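Local atomic coordinates of protein TASOR (Homo sapiens, PDB entry 6TL1), a protein that serves in the HUSH complex, which maintains epigenetic silencing at H3K9me3-rich loci by promoting recruitment of the histone methyltransferase SETDB1 and of MORC2. Residues V18-L21 / H22-L26; Q81-T84 / I85-G89; F51-K54 / R55-K59. One frame throughout, in Å; residues are numbered along the deposited sequence.

In the fold
The chain segment described here is the pseudo-PARP domain of TASOR. From the N terminus, interaction 1 comes first, where helix 12-22 unwinds into the loop leading to strand 34-42. Interaction 3 follows on helix 45-60, just after that strand, and interaction 2 spans helix 82-88, which comes after strand 71-77. Each is a contact between neighbouring turns, so none closes a long loop; the three run in series and neither nest nor cross. Interactions 1 and 2 sit on helices that pack on the five-stranded antiparallel sheet, sharing strand 199-209, their centres about 22 Å apart. Interaction 3 instead meets mainly loops and charged partners, its nearest atoms about 10 Å from interaction 2.

Interaction 1: V18-L21 / H22-L26; sequences VNIL and HSSYL
One face of the His22 imidazole is covered by Val18 CG1, which stands 3.6 Å from the ring centroid, 21° off the normal, in a CH-pi contact displaced toward the rim and closest to CE1. At the ring edge, in its plane, lies the hydroxyl of Tyr25. The phenol of Tyr25 in turn has the carbonyl oxygen of Leu21 over one face, 3.6 Å from CD1 and from CE1, again off centre. Val18 and His22 point the same way, one helical turn apart, and the valine reaches the imidazole because CG1 is set anti to its own backbone N (chi1 166°). Along the backbone, His22 N bonds to Val18 O at 2.8 Å, almost straight. This is the C-terminal end of helix 12-22, which packs on strands 34-42, 71-77 and 199-209 of the large sheet in the pseudo-PARP domain. The last carbonyls are met by serines: Ser23 N bonds to Asn19 O at 3.0 Å, and Ser23 OG lies close to the oxygens of both Asn19 and Ile20. Ser24 OG is modelled 2.5 Å from Ile20 O, very short for a hydrogen bond, so the exact length is doubtful. Ser24 N then takes up Leu21 O at 2.9 Å, with the donor above the carbonyl plane, a single i to i+3 bond at the point where the chain turns off the helix. Beyond, the Tyr25 hydroxyl is hydrogen-bonded to that of Tyr36, and Phe74 touches the side chains of Ile20, Leu21 and Ser24.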
# COMPACT_ATOMS: atom_id res chain seq x y z
N VAL A 18 9.54 11.51 -3.95
CA VAL A 18 10.61 10.58 -4.26
C VAL A 18 11.27 10.10 -2.98
O VAL A 18 11.65 8.92 -2.88
CB VAL A 18 11.62 11.22 -5.24
CG1 VAL A 18 12.90 10.42 -5.29
CG2 VAL A 18 11.02 11.30 -6.63
N ASN A 19 11.36 10.96 -1.95
CA ASN A 19 12.01 10.53 -0.72
C ASN A 19 11.21 9.46 0.00
O ASN A 19 11.79 8.63 0.70
CB ASN A 19 12.23 11.69 0.25
CG ASN A 19 13.37 12.60 -0.18
OD1 ASN A 19 14.14 12.24 -1.04
ND2 ASN A 19 13.49 13.77 0.45
N ILE A 20 9.88 9.49 -0.13
CA ILE A 20 9.06 8.41 0.43
C ILE A 20 9.43 7.09 -0.23
O ILE A 20 9.64 6.07 0.44
CB ILE A 20 7.56 8.73 0.24
CG1 ILE A 20 7.17 10.00 1.01
CG2 ILE A 20 6.70 7.53 0.69
CD1 ILE A 20 5.85 10.53 0.57
N LEU A 21 9.60 7.10 -1.55
CA LEU A 21 10.00 5.87 -2.25
C LEU A 21 11.41 5.44 -1.86
O LEU A 21 11.63 4.28 -1.50
CB LEU A 21 9.90 6.08 -3.76
CG LEU A 21 8.49 6.37 -4.28
CD1 LEU A 21 8.56 7.09 -5.60
CD2 LEU A 21 7.67 5.10 -4.42
N HIS A 22 12.38 6.37 -1.90
CA HIS A 22 13.77 6.02 -1.61
C HIS A 22 13.95 5.49 -0.20
O HIS A 22 14.84 4.68 0.05
CB HIS A 22 14.69 7.23 -1.81
CG HIS A 22 14.96 7.56 -3.24
ND1 HIS A 22 15.63 8.70 -3.63
CD2 HIS A 22 14.66 6.89 -4.38
CE1 HIS A 22 15.73 8.72 -4.95
NE2 HIS A 22 15.15 7.63 -5.43
N SER A 23 13.15 5.97 0.74
CA SER A 23 13.29 5.50 2.11
C SER A 23 12.52 4.20 2.37
O SER A 23 12.57 3.69 3.49
CB SER A 23 12.83 6.60 3.07
OG SER A 23 11.45 6.80 2.95
N SER A 24 11.82 3.66 1.37
CA SER A 24 10.92 2.53 1.58
C SER A 24 11.33 1.30 0.77
O SER A 24 10.50 0.42 0.52
CB SER A 24 9.49 2.93 1.22
OG SER A 24 9.12 4.14 1.89
N TYR A 25 12.58 1.23 0.36
CA TYR A 25 13.07 0.08 -0.38
C TYR A 25 13.38 -1.08 0.55
O TYR A 25 13.79 -0.90 1.70
CB TYR A 25 14.34 0.43 -1.16
CG TYR A 25 14.14 1.36 -2.34
CD1 TYR A 25 12.97 1.33 -3.08
CD2 TYR A 25 15.14 2.28 -2.71
CE1 TYR A 25 12.79 2.18 -4.16
CE2 TYR A 25 14.97 3.13 -3.78
CZ TYR A 25 13.78 3.08 -4.50
OH TYR A 25 13.60 3.92 -5.56
N LEU A 26 13.17 -2.29 0.04
CA LEU A 26 13.70 -3.44 0.75
C LEU A 26 15.21 -3.50 0.58
O LEU A 26 15.95 -3.84 1.51
CB LEU A 26 13.06 -4.73 0.25
CG LEU A 26 13.73 -5.98 0.83
CD1 LEU A 26 13.45 -6.08 2.33
CD2 LEU A 26 13.27 -7.24 0.10

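Interaction 2: Q81-T84 / I85-G89; sequences QVQT and ICEKG
Gln81, at the N-cap position, meets Ile85 chiefly through its carbonyl, with CB and CG also near CD1: Ile85 N bonds to Gln81 O at 3.3 Å and nearly straight. Ile85 CD1 is modelled 3.0 Å from Gln81 O, a short approach that goes with an off-rotamer chi2 of 91°, so the exact place of CD1 is doubtful; the two side chains cross at about a right angle. Val82 passes its carbonyl to Cys86 N, and its CG1 lies 3.9 Å from Cys86 SG, an apolar pair that faces Phe4 and Val204. Gln83, on a more exposed side, adds a side-chain bond to the backbone one: NE2 donates to Glu87 OE2 at 2.7 Å. The carboxylate oxygen sits in the amide plane of Gln83 but is met on its anti side, 34° out of the carboxylate plane, the two flat groups being turned 71° from each other. Gln83 bends back at chi2 to reach along the helix, whereas Glu87 is extended, its other oxygen OE1 lying 3.6 Å from Lys88 NZ in a long salt bridge. Thr84 lends its carbonyl to Lys88 N at 2.8 Å, and its CG2 meets Lys88 CG at 3.9 Å, the two side chains crossing at a slant before the lysine bends away. Gly89 N still bonds to Ile85 O, but positive phi takes the chain out of the helix. The whole is a two-turn helix of the pseudo-PARP domain, begun at Gln81, its N-cap residue, ended by glycine and laid on the five-stranded sheet.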
# COMPACT_ATOMS: atom_id res chain seq x y z
N GLN A 81 -5.07 2.63 -14.88
CA GLN A 81 -6.12 2.66 -13.88
C GLN A 81 -5.78 3.55 -12.69
O GLN A 81 -6.49 3.51 -11.68
CB GLN A 81 -6.44 1.24 -13.41
CG GLN A 81 -7.92 0.96 -13.26
CD GLN A 81 -8.69 1.12 -14.56
OE1 GLN A 81 -8.11 1.09 -15.65
NE2 GLN A 81 -10.00 1.28 -14.46
N VAL A 82 -4.69 4.33 -12.79
CA VAL A 82 -4.39 5.34 -11.78
C VAL A 82 -5.61 6.20 -11.52
O VAL A 82 -5.93 6.53 -10.37
CB VAL A 82 -3.20 6.21 -12.23
CG1 VAL A 82 -3.06 7.43 -11.31
CG2 VAL A 82 -1.92 5.41 -12.24
N GLN A 83 -6.31 6.58 -12.59
CA GLN A 83 -7.47 7.45 -12.47
C GLN A 83 -8.53 6.87 -11.54
O GLN A 83 -8.98 7.55 -10.61
CB GLN A 83 -8.07 7.69 -13.86
CG GLN A 83 -9.42 8.44 -13.87
CD GLN A 83 -9.34 9.81 -13.22
OE1 GLN A 83 -8.35 10.51 -13.36
NE2 GLN A 83 -10.41 10.19 -12.52
N THR A 84 -8.90 5.61 -11.75
CA THR A 84 -10.01 5.03 -10.99
C THR A 84 -9.67 4.84 -9.51
O THR A 84 -10.50 5.13 -8.65
CB THR A 84 -10.41 3.69 -11.60
OG1 THR A 84 -10.73 3.89 -12.99
CG2 THR A 84 -11.63 3.13 -10.89
N ILE A 85 -8.46 4.37 -9.21
CA ILE A 85 -8.08 4.19 -7.80
C ILE A 85 -7.96 5.54 -7.09
O ILE A 85 -8.39 5.68 -5.94
CB ILE A 85 -6.79 3.35 -7.67
CG1 ILE A 85 -7.04 1.88 -8.01
CG2 ILE A 85 -6.24 3.44 -6.25
CD1 ILE A 85 -6.82 1.52 -9.45
N CYS A 86 -7.38 6.54 -7.75
CA CYS A 86 -7.24 7.82 -7.05
C CYS A 86 -8.58 8.53 -6.90
O CYS A 86 -8.79 9.26 -5.93
CB CYS A 86 -6.23 8.71 -7.78
SG CYS A 86 -4.55 8.02 -7.70
N GLU A 87 -9.51 8.30 -7.82
CA GLU A 87 -10.79 8.98 -7.71
C GLU A 87 -11.76 8.20 -6.83
O GLU A 87 -12.48 8.81 -6.03
CB GLU A 87 -11.38 9.22 -9.09
CG GLU A 87 -12.87 9.47 -9.08
CD GLU A 87 -13.47 9.59 -10.47
OE1 GLU A 87 -14.67 9.91 -10.56
OE2 GLU A 87 -12.74 9.32 -11.45
N LYS A 88 -11.74 6.87 -6.90
CA LYS A 88 -12.72 6.05 -6.19
C LYS A 88 -12.15 5.39 -4.94
O LYS A 88 -12.92 4.94 -4.09
CB LYS A 88 -13.22 4.90 -7.08
CG LYS A 88 -13.80 5.24 -8.44
CD LYS A 88 -15.24 5.65 -8.41
CE LYS A 88 -15.38 7.14 -8.53
NZ LYS A 88 -16.78 7.53 -8.83
N GLY A 89 -10.83 5.35 -4.79
CA GLY A 89 -10.21 4.62 -3.71
C GLY A 89 -9.95 3.17 -4.11
O GLY A 89 -10.40 2.67 -5.14

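Interaction 3: F51-K54 / R55-K59; sequences FTEK and RRELK
Lys54 lies across Leu58, one turn further along, its CE 3.9 Å from Leu58 CD2 and about as near CG. The lysine starts with CG anti to its backbone N (chi1 173°), bends once at chi2 and then runs straight, which carries the aliphatic part past the leucine and delivers NZ to a water at 2.7 Å. That water donates to Glu57 OE1 at 3.1 Å, bridging two groups too far apart to touch; NZ is also salt-bridged to Glu186, and Glu57 OE1 to Arg197. All this rides on the i to i+4 ladder of helix 45-60 of the pseudo-PARP domain, whose side chains reach loops at Met135, Glu158 and Arg197; in it Leu58 N bonds to Lys54 O at 2.9 Å and the three preceding rungs start at Phe51, Thr52 and Glu53. On another side of the helix Arg55 brings NH2 to the edge of the Phe51 ring, 3.9 Å from CE1, with guanidinium and ring almost perpendicular. The cation therefore does not sit over the aromatic face, and NH2 pairs with Glu70 instead. Glu53 and Glu57 stand closer than like charges normally do: OE1 of Glu53 is 2.9 Å from OE2 of Glu57, their carboxylate planes 72° apart. Such crowding would tend to raise the proton affinity of the pair, probably offset in part by Arg197.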
# COMPACT_ATOMS: atom_id res chain seq x y z
N PHE A 51 -10.70 9.16 5.60
CA PHE A 51 -9.48 8.79 6.31
C PHE A 51 -9.41 9.52 7.65
O PHE A 51 -9.18 8.91 8.70
CB PHE A 51 -8.26 9.12 5.43
CG PHE A 51 -6.93 8.66 5.99
CD1 PHE A 51 -6.21 9.47 6.85
CD2 PHE A 51 -6.39 7.43 5.62
CE1 PHE A 51 -4.98 9.06 7.35
CE2 PHE A 51 -5.16 7.01 6.12
CZ PHE A 51 -4.46 7.83 6.98
N THR A 52 -9.66 10.83 7.62
CA THR A 52 -9.64 11.62 8.85
C THR A 52 -10.72 11.16 9.82
O THR A 52 -10.48 11.03 11.02
CB THR A 52 -9.82 13.10 8.53
OG1 THR A 52 -8.63 13.62 7.93
CG2 THR A 52 -10.17 13.89 9.79
N GLU A 53 -11.92 10.89 9.30
CA GLU A 53 -12.99 10.38 10.15
C GLU A 53 -12.60 9.04 10.77
O GLU A 53 -12.80 8.83 11.98
CB GLU A 53 -14.27 10.24 9.31
CG GLU A 53 -15.44 9.56 10.00
CD GLU A 53 -15.89 10.27 11.26
OE1 GLU A 53 -16.22 9.58 12.24
OE2 GLU A 53 -15.91 11.52 11.27
N LYS A 54 -12.03 8.14 9.98
CA LYS A 54 -11.63 6.83 10.49
C LYS A 54 -10.58 6.97 11.58
O LYS A 54 -10.65 6.30 12.61
CB LYS A 54 -11.10 5.96 9.35
CG LYS A 54 -10.49 4.63 9.81
CD LYS A 54 -11.58 3.70 10.34
CE LYS A 54 -11.00 2.33 10.71
NZ LYS A 54 -12.03 1.39 11.25
N ARG A 55 -9.62 7.88 11.39
CA ARG A 55 -8.61 8.07 12.42
C ARG A 55 -9.22 8.52 13.73
O ARG A 55 -8.77 8.09 14.80
CB ARG A 55 -7.54 9.07 11.98
CG ARG A 55 -6.41 9.07 12.98
CD ARG A 55 -5.70 10.37 13.10
NE ARG A 55 -4.92 10.65 11.91
CZ ARG A 55 -5.15 11.67 11.09
NH1 ARG A 55 -6.15 12.51 11.33
NH2 ARG A 55 -4.38 11.86 10.03
N ARG A 56 -10.22 9.40 13.70
CA ARG A 56 -10.80 9.82 14.97
C ARG A 56 -11.65 8.72 15.58
O ARG A 56 -11.77 8.65 16.81
CB ARG A 56 -11.62 11.10 14.80
CG ARG A 56 -10.79 12.33 14.39
CD ARG A 56 -11.66 13.57 14.39
NE ARG A 56 -11.75 14.12 15.73
CZ ARG A 56 -12.47 15.18 16.05
NH1 ARG A 56 -12.49 15.61 17.30
NH2 ARG A 56 -13.18 15.80 15.12
N GLU A 57 -12.25 7.86 14.77
CA GLU A 57 -12.97 6.72 15.35
C GLU A 57 -12.00 5.73 15.98
O GLU A 57 -12.31 5.14 17.02
CB GLU A 57 -13.85 6.01 14.32
CG GLU A 57 -14.65 6.90 13.41
CD GLU A 57 -15.61 6.12 12.54
OE1 GLU A 57 -15.45 4.89 12.43
OE2 GLU A 57 -16.54 6.74 11.96
N LEU A 58 -10.83 5.54 15.38
CA LEU A 58 -9.86 4.63 15.97
C LEU A 58 -9.42 5.15 17.34
O LEU A 58 -9.32 4.37 18.30
CB LEU A 58 -8.66 4.43 15.05
CG LEU A 58 -8.91 3.57 13.80
CD1 LEU A 58 -7.70 3.61 12.87
CD2 LEU A 58 -9.25 2.13 14.19
N LYS A 59 -9.17 6.46 17.45
CA LYS A 59 -8.80 7.03 18.74
C LYS A 59 -9.95 6.98 19.73
O LYS A 59 -9.73 6.81 20.93
CB LYS A 59 -8.33 8.48 18.56
CG LYS A 59 -7.83 9.13 19.84
CD LYS A 59 -7.27 10.52 19.57
CE LYS A 59 -6.59 11.09 20.80
NZ LYS A 59 -6.24 12.54 20.64
O HOH W 1 -13.53 2.61 13.16